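Local coordinates for isochorismatase family protein (Enterococcus faecalis, PDB 2A67) that is of unknown specific function but belongs to the isochorismatase family and is probably a hydrolase, at residues 24-27 with 28-32; 56-60 with 61-65; 129-133 with 134-138. One frame throughout, in Å; residues are numbered along the deposited sequence.

Interactions 1 and 3 meet; interaction 2 stands apart. The start of helix 26-42 (interaction 1) lies beside the broken strand 128-137 (interaction 3), with centres about 11 Å apart. Two probable hydrogen bonds join them: Tyr24 O to Ser137 OG at 2.6 Å and Lys32 NZ to Pro133 O at 2.7 Å. Beside the second link, Lys32 CG packs on Thr135 CG2. Interaction 2 is a surface turn after strand 47-52. Its centre is about 21 Å from that of interaction 1 and about 24 Å from that of interaction 3. It touches neither, and it lies across the centre of the chain from interaction 3. No ligand marks a pocket at any of the three.

Interaction 1: 24-27 with 28-32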
# COMPACT_ATOMS: atom_id res chain seq x y z
N TYR D 24 -1.00 20.53 2.05
CA TYR D 24 -1.68 21.07 0.89
C TYR D 24 -3.21 21.16 1.08
O TYR D 24 -3.90 20.14 1.34
CB TYR D 24 -1.35 20.21 -0.32
CG TYR D 24 -1.94 20.69 -1.62
CD1 TYR D 24 -1.48 21.88 -2.23
CD2 TYR D 24 -2.96 19.97 -2.26
CE1 TYR D 24 -2.05 22.34 -3.45
CE2 TYR D 24 -3.51 20.39 -3.47
CZ TYR D 24 -3.06 21.57 -4.05
OH TYR D 24 -3.62 21.97 -5.24
N ARG D 25 -3.70 22.40 0.97
CA ARG D 25 -5.10 22.76 1.13
C ARG D 25 -5.77 22.15 2.35
O ARG D 25 -6.90 21.68 2.26
CB ARG D 25 -5.88 22.41 -0.16
CG ARG D 25 -5.26 23.09 -1.36
CD ARG D 25 -6.06 23.00 -2.64
NE ARG D 25 -5.51 23.98 -3.58
CZ ARG D 25 -5.80 24.03 -4.88
NH1 ARG D 25 -6.64 23.14 -5.42
NH2 ARG D 25 -5.24 24.95 -5.66
N LEU D 26 -5.09 22.19 3.50
CA LEU D 26 -5.61 21.62 4.75
C LEU D 26 -6.90 22.23 5.27
O LEU D 26 -7.79 21.49 5.76
CB LEU D 26 -4.54 21.65 5.86
CG LEU D 26 -4.88 20.87 7.15
CD1 LEU D 26 -5.04 19.36 6.89
CD2 LEU D 26 -3.90 21.16 8.27
N PRO D 27 -7.03 23.59 5.24
CA PRO D 27 -8.31 24.14 5.71
C PRO D 27 -9.53 23.47 5.07
O PRO D 27 -10.42 23.07 5.80
CB PRO D 27 -8.23 25.62 5.33
CG PRO D 27 -6.73 25.93 5.41
CD PRO D 27 -6.06 24.66 4.88
N ALA D 28 -9.56 23.34 3.74
CA ALA D 28 -10.72 22.75 3.05
C ALA D 28 -10.86 21.27 3.34
O ALA D 28 -11.96 20.75 3.31
CB ALA D 28 -10.68 23.00 1.54
N VAL D 29 -9.74 20.57 3.61
CA VAL D 29 -9.81 19.14 3.93
C VAL D 29 -10.54 18.98 5.28
O VAL D 29 -11.48 18.20 5.41
CB VAL D 29 -8.38 18.49 3.96
CG1 VAL D 29 -8.41 17.13 4.66
CG2 VAL D 29 -7.85 18.35 2.56
N LEU D 30 -10.11 19.72 6.29
CA LEU D 30 -10.74 19.67 7.61
C LEU D 30 -12.23 20.09 7.61
O LEU D 30 -13.03 19.55 8.35
CB LEU D 30 -9.92 20.47 8.62
CG LEU D 30 -8.42 20.11 8.79
CD1 LEU D 30 -7.70 21.17 9.72
CD2 LEU D 30 -8.14 18.67 9.28
N ASP D 31 -12.58 21.06 6.77
CA ASP D 31 -13.97 21.46 6.61
C ASP D 31 -14.79 20.31 6.04
O ASP D 31 -15.88 20.02 6.53
CB ASP D 31 -14.07 22.67 5.68
CG ASP D 31 -13.60 23.94 6.33
OD1 ASP D 31 -13.72 24.03 7.58
OD2 ASP D 31 -13.15 24.85 5.57
N LYS D 32 -14.25 19.64 5.02
CA LYS D 32 -14.93 18.50 4.39
C LYS D 32 -15.02 17.32 5.39
O LYS D 32 -16.04 16.68 5.53
CB LYS D 32 -14.20 18.14 3.07
CG LYS D 32 -14.90 17.13 2.21
CD LYS D 32 -15.72 17.79 1.06
CE LYS D 32 -14.94 17.73 -0.31
NZ LYS D 32 -15.39 16.63 -1.30
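Leu26 and Leu30 meet one turn apart on the buried side at the start of helix 26-42. Leu26 CG lies 3.8 Å from Leu30 CD1, and the two branched side chains pass at a slant. Leu26 has CG opposite its backbone N (chi1 -170°), while Leu30 turns CG away from its own carbonyl carbon (chi1 -56°). These settings bring the two isobutyl groups together. Leu30 CG also rests 3.4 Å from Leu26 O. Leu26 O also takes a nearly straight bond from Leu30 N at 3.0 Å (N-H...O 176°).

Arg25 stands at the N-cap. Its carbonyl receives a weak bond from Val29 N, and Val29 CG2 sits 3.5 Å from Arg25 O. Pro27 falls in the first turn, where its missing N-H breaks no helical bond.

The outer side is looser. Pro27, Ala28 and Asp31 are exposed. Asp31 N bonds to Pro27 O at 3.1 Å, which continues the ladder. The carboxylate also approaches this oxygen, with Asp31 OD2 3.3 Å from Pro27 O, but both are acceptors. The charge of Asp31 is instead met by a salt bridge from OD1 to Lys69. The Arg25 side chain leads away from the helix. Its CG lies over the centre of the Tyr24 ring, and the Tyr24 hydroxyl sits over one face of its guanidinium.

Helix 26-42 is the crossover of the beta-alpha-beta unit formed with strands 5-10 and 47-52. Phe12 touches both Val29 and Leu30, and Glu17 and Phe67 pack on Leu26. Tyr24 leans on helix 146-157, and Lys32 lies against strand 128-137.

Interaction 2: 56-60 with 61-65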
# COMPACT_ATOMS: atom_id res chain seq x y z
N GLU D 56 9.53 12.49 17.51
CA GLU D 56 9.24 13.91 17.23
C GLU D 56 7.73 14.25 17.18
O GLU D 56 7.34 15.37 16.80
CB GLU D 56 10.01 14.45 15.99
CG GLU D 56 11.48 14.02 15.85
CD GLU D 56 12.48 14.94 16.56
OE1 GLU D 56 13.70 14.72 16.37
OE2 GLU D 56 12.06 15.87 17.29
N LEU D 57 6.88 13.33 17.66
CA LEU D 57 5.45 13.58 17.87
C LEU D 57 5.07 12.81 19.14
O LEU D 57 4.41 11.78 19.05
CB LEU D 57 4.65 13.03 16.69
CG LEU D 57 3.29 13.60 16.32
CD1 LEU D 57 3.32 15.11 16.15
CD2 LEU D 57 2.82 12.95 15.03
N PRO D 58 5.64 13.23 20.30
CA PRO D 58 5.56 12.41 21.52
C PRO D 58 4.13 12.26 21.99
O PRO D 58 3.37 13.21 21.90
CB PRO D 58 6.38 13.21 22.55
CG PRO D 58 7.24 14.09 21.75
CD PRO D 58 6.44 14.44 20.53
N PHE D 59 3.82 11.10 22.55
CA PHE D 59 2.44 10.71 22.88
C PHE D 59 1.87 11.68 23.92
O PHE D 59 2.50 11.92 24.96
CB PHE D 59 2.37 9.30 23.49
CG PHE D 59 0.97 8.98 24.00
CD1 PHE D 59 -0.04 8.60 23.11
CD2 PHE D 59 0.66 9.11 25.36
CE1 PHE D 59 -1.34 8.35 23.59
CE2 PHE D 59 -0.63 8.87 25.82
CZ PHE D 59 -1.63 8.46 24.92
N GLY D 60 0.68 12.21 23.65
CA GLY D 60 0.00 13.11 24.58
C GLY D 60 0.49 14.55 24.54
O GLY D 60 -0.12 15.42 25.18
N SER D 61 1.57 14.83 23.79
CA SER D 61 2.09 16.22 23.70
C SER D 61 1.16 17.13 22.90
O SER D 61 0.27 16.67 22.15
CB SER D 61 3.49 16.24 23.05
OG SER D 61 3.32 15.90 21.67
N ASP D 62 1.40 18.43 22.98
CA ASP D 62 0.58 19.36 22.20
C ASP D 62 0.63 19.07 20.70
O ASP D 62 -0.39 19.15 20.03
CB ASP D 62 0.93 20.81 22.45
CG ASP D 62 0.52 21.27 23.80
OD1 ASP D 62 -0.30 20.62 24.46
OD2 ASP D 62 1.02 22.30 24.23
N SER D 63 1.81 18.72 20.21
CA SER D 63 2.00 18.48 18.78
C SER D 63 1.29 17.18 18.29
O SER D 63 0.82 17.11 17.14
CB SER D 63 3.50 18.54 18.42
OG SER D 63 4.14 17.31 18.72
N TRP D 64 1.20 16.17 19.17
CA TRP D 64 0.47 14.93 18.92
C TRP D 64 -1.07 15.10 18.91
O TRP D 64 -1.81 14.24 18.37
CB TRP D 64 0.88 13.91 19.99
CG TRP D 64 0.03 12.73 20.24
CD1 TRP D 64 0.24 11.46 19.77
CD2 TRP D 64 -1.16 12.67 21.04
NE1 TRP D 64 -0.74 10.63 20.20
CE2 TRP D 64 -1.62 11.34 20.98
CE3 TRP D 64 -1.90 13.62 21.75
CZ2 TRP D 64 -2.78 10.92 21.66
CZ3 TRP D 64 -3.03 13.20 22.42
CH2 TRP D 64 -3.46 11.86 22.37
N GLN D 65 -1.58 16.19 19.50
CA GLN D 65 -3.03 16.35 19.59
C GLN D 65 -3.57 16.62 18.19
O GLN D 65 -2.83 17.09 17.31
CB GLN D 65 -3.42 17.49 20.53
CG GLN D 65 -2.99 17.38 22.03
CD GLN D 65 -3.51 18.57 22.80
OE1 GLN D 65 -2.92 19.64 22.70
NE2 GLN D 65 -4.63 18.41 23.56
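Both Phe59 and Trp64 set CG anti to the backbone N (chi1 172° and 162°); the two side chains lie side by side and point the same way. Ser61 instead holds OG between its backbone N and carbonyl carbon, which turns the hydroxyl back toward Pro58 O.

That carbonyl is gripped twice by one residue. Ser61 OG donates to Pro58 O at 2.7 Å, in the carbonyl plane on a lone pair. Ser61 N donates to Pro58 O at 3.1 Å from a position tilted out of that plane. The backbone bond closes a type II beta turn from Pro58 to Ser61. Gly60 has the positive phi expected at the third position of such a turn. The hydroxyl also works as an acceptor: Trp64 N bonds to Ser61 OG at 3.3 Å. This is an ST motif, and it ties the turn to residues 62-64, which have helical backbone angles but not the regular helical bonds.

The turn lies over one face of the indole. Gly60 N sits 3.2 Å from Trp64 CD2, over that face of the ring. Gly60 CA makes a CH-pi contact with the six-membered ring, and Phe59 CA makes one with the five-membered ring at 4.1 Å from its centroid. The Phe59 ring meets the indole obliquely, with planes at 63°, and Phe59 CE1 comes 3.5 Å from Trp64 CZ2. Leu57 CD1 lies 3.4 Å from Ser63 O.

This is a surface loop between strands 47-52 and 77-81. Trp64 O receives bonds from Gln13 and from Gln51 of strand 47-52. Ser63 and Gln65 pair by backbone bonds with Gly15 and Lys14 of the loop after strand 5-10. Phe59 makes a cation-pi contact with Arg80 of strand 77-81.

Interaction 3: 129-133 with 134-138; sequences CLMTP and KTTST
Strand 128-137 is broken by a short loop in which Lys134 takes left-handed helical angles (phi 59°, psi 42°), and the backbone then resumes a short, weakly bonded strand at about 136-137. The Thr135 side chain bridges the break. Its OG1 donates to Thr132 O at 2.6 Å, in the carbonyl plane. Its methyl, CG2, packs 3.8 Å from Thr132 CG2, and the two threonines cross at about a right angle.

Two waters bond across the loop. Water 2 accepts from Thr132 N at 2.7 Å and donates to Thr135 OG1 at 2.7 Å. Water 1 accepts from Thr135 N at 3.0 Å and gives a weak bond to Thr132 O. Waters and the Thr135 hydroxyl thus bond to Thr132 N, Thr132 O and Thr135 N at the break. The Thr132 hydroxyl turns elsewhere, to Glu105 of strand 103-109.

Strand 128-137 is the fifth in a parallel sheet of order 3-2-1-4-5-6. This is the alpha/beta fold of the isochorismatase family. The strand belongs to two beta-alpha-beta units, one with helix 111-125 and one with helix 146-157.

Next to helix 146-157, selenomethionine Met131 reaches across the break. It bends at chi3 (-93°), which carries Met131 CE to 3.5 Å from Thr136 CG2. Trp157 of helix 146-157 packs on both residues. The Thr136 hydroxyl bonds to Thr111 and to Glu154.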
# COMPACT_ATOMS: atom_id res chain seq x y z
N CYS D 129 -13.86 -0.40 1.42
CA CYS D 129 -13.32 0.94 1.68
C CYS D 129 -14.01 1.97 0.80
O CYS D 129 -14.35 1.66 -0.37
CB CYS D 129 -11.81 0.97 1.46
SG CYS D 129 -11.02 -0.17 2.62
N LEU D 130 -14.22 3.15 1.39
CA LEU D 130 -14.88 4.31 0.77
C LEU D 130 -14.04 5.55 1.04
O LEU D 130 -13.31 5.58 1.99
CB LEU D 130 -16.25 4.55 1.40
CG LEU D 130 -17.22 3.34 1.37
CD1 LEU D 130 -18.41 3.69 2.22
CD2 LEU D 130 -17.61 2.91 -0.05
N MSE D 131 -14.17 6.58 0.21
CA MSE D 131 -13.52 7.84 0.46
C MSE D 131 -14.32 9.03 -0.08
O MSE D 131 -14.82 8.99 -1.19
CB MSE D 131 -12.17 7.84 -0.23
CG MSE D 131 -11.38 9.10 0.04
SE MSE D 131 -9.48 8.88 -0.48
CE MSE D 131 -8.72 8.30 1.23
N THR D 132 -14.41 10.10 0.70
CA THR D 132 -14.97 11.35 0.19
C THR D 132 -13.84 12.04 -0.57
O THR D 132 -12.72 12.18 -0.03
CB THR D 132 -15.52 12.22 1.37
OG1 THR D 132 -16.67 11.57 1.92
CG2 THR D 132 -15.90 13.64 0.95
N PRO D 133 -14.11 12.48 -1.80
CA PRO D 133 -13.11 13.24 -2.53
C PRO D 133 -12.54 14.41 -1.71
O PRO D 133 -13.25 14.99 -0.90
CB PRO D 133 -13.93 13.77 -3.73
CG PRO D 133 -14.90 12.66 -3.98
CD PRO D 133 -15.35 12.33 -2.58
N LYS D 134 -11.27 14.76 -1.95
CA LYS D 134 -10.60 15.88 -1.28
C LYS D 134 -10.51 15.81 0.23
O LYS D 134 -10.74 16.80 0.95
CB LYS D 134 -11.18 17.22 -1.75
CG LYS D 134 -11.14 17.35 -3.26
CD LYS D 134 -11.81 18.64 -3.75
CE LYS D 134 -11.07 19.15 -4.99
NZ LYS D 134 -11.17 20.66 -5.07
N THR D 135 -10.22 14.61 0.76
CA THR D 135 -10.12 14.50 2.20
C THR D 135 -8.74 13.90 2.58
O THR D 135 -8.56 13.35 3.65
CB THR D 135 -11.31 13.68 2.83
OG1 THR D 135 -11.36 12.40 2.21
CG2 THR D 135 -12.69 14.46 2.73
N THR D 136 -7.78 13.98 1.67
CA THR D 136 -6.37 13.66 2.05
C THR D 136 -5.47 14.83 1.68
O THR D 136 -5.82 15.66 0.84
CB THR D 136 -5.80 12.35 1.42
OG1 THR D 136 -5.35 12.60 0.08
CG2 THR D 136 -6.81 11.24 1.39
N SER D 137 -4.31 14.90 2.32
CA SER D 137 -3.36 15.94 1.96
C SER D 137 -1.97 15.41 2.29
O SER D 137 -1.83 14.39 2.98
CB SER D 137 -3.67 17.23 2.72
OG SER D 137 -2.68 18.22 2.51
N THR D 138 -0.97 16.11 1.77
CA THR D 138 0.45 15.78 1.91
C THR D 138 1.28 17.04 1.60
O THR D 138 0.72 18.14 1.47
CB THR D 138 0.85 14.54 1.06
OG1 THR D 138 2.08 14.01 1.54
CG2 THR D 138 0.90 14.78 -0.48
O HOH W 1 -9.57 12.35 -1.08
O HOH W 2 -12.98 10.36 3.03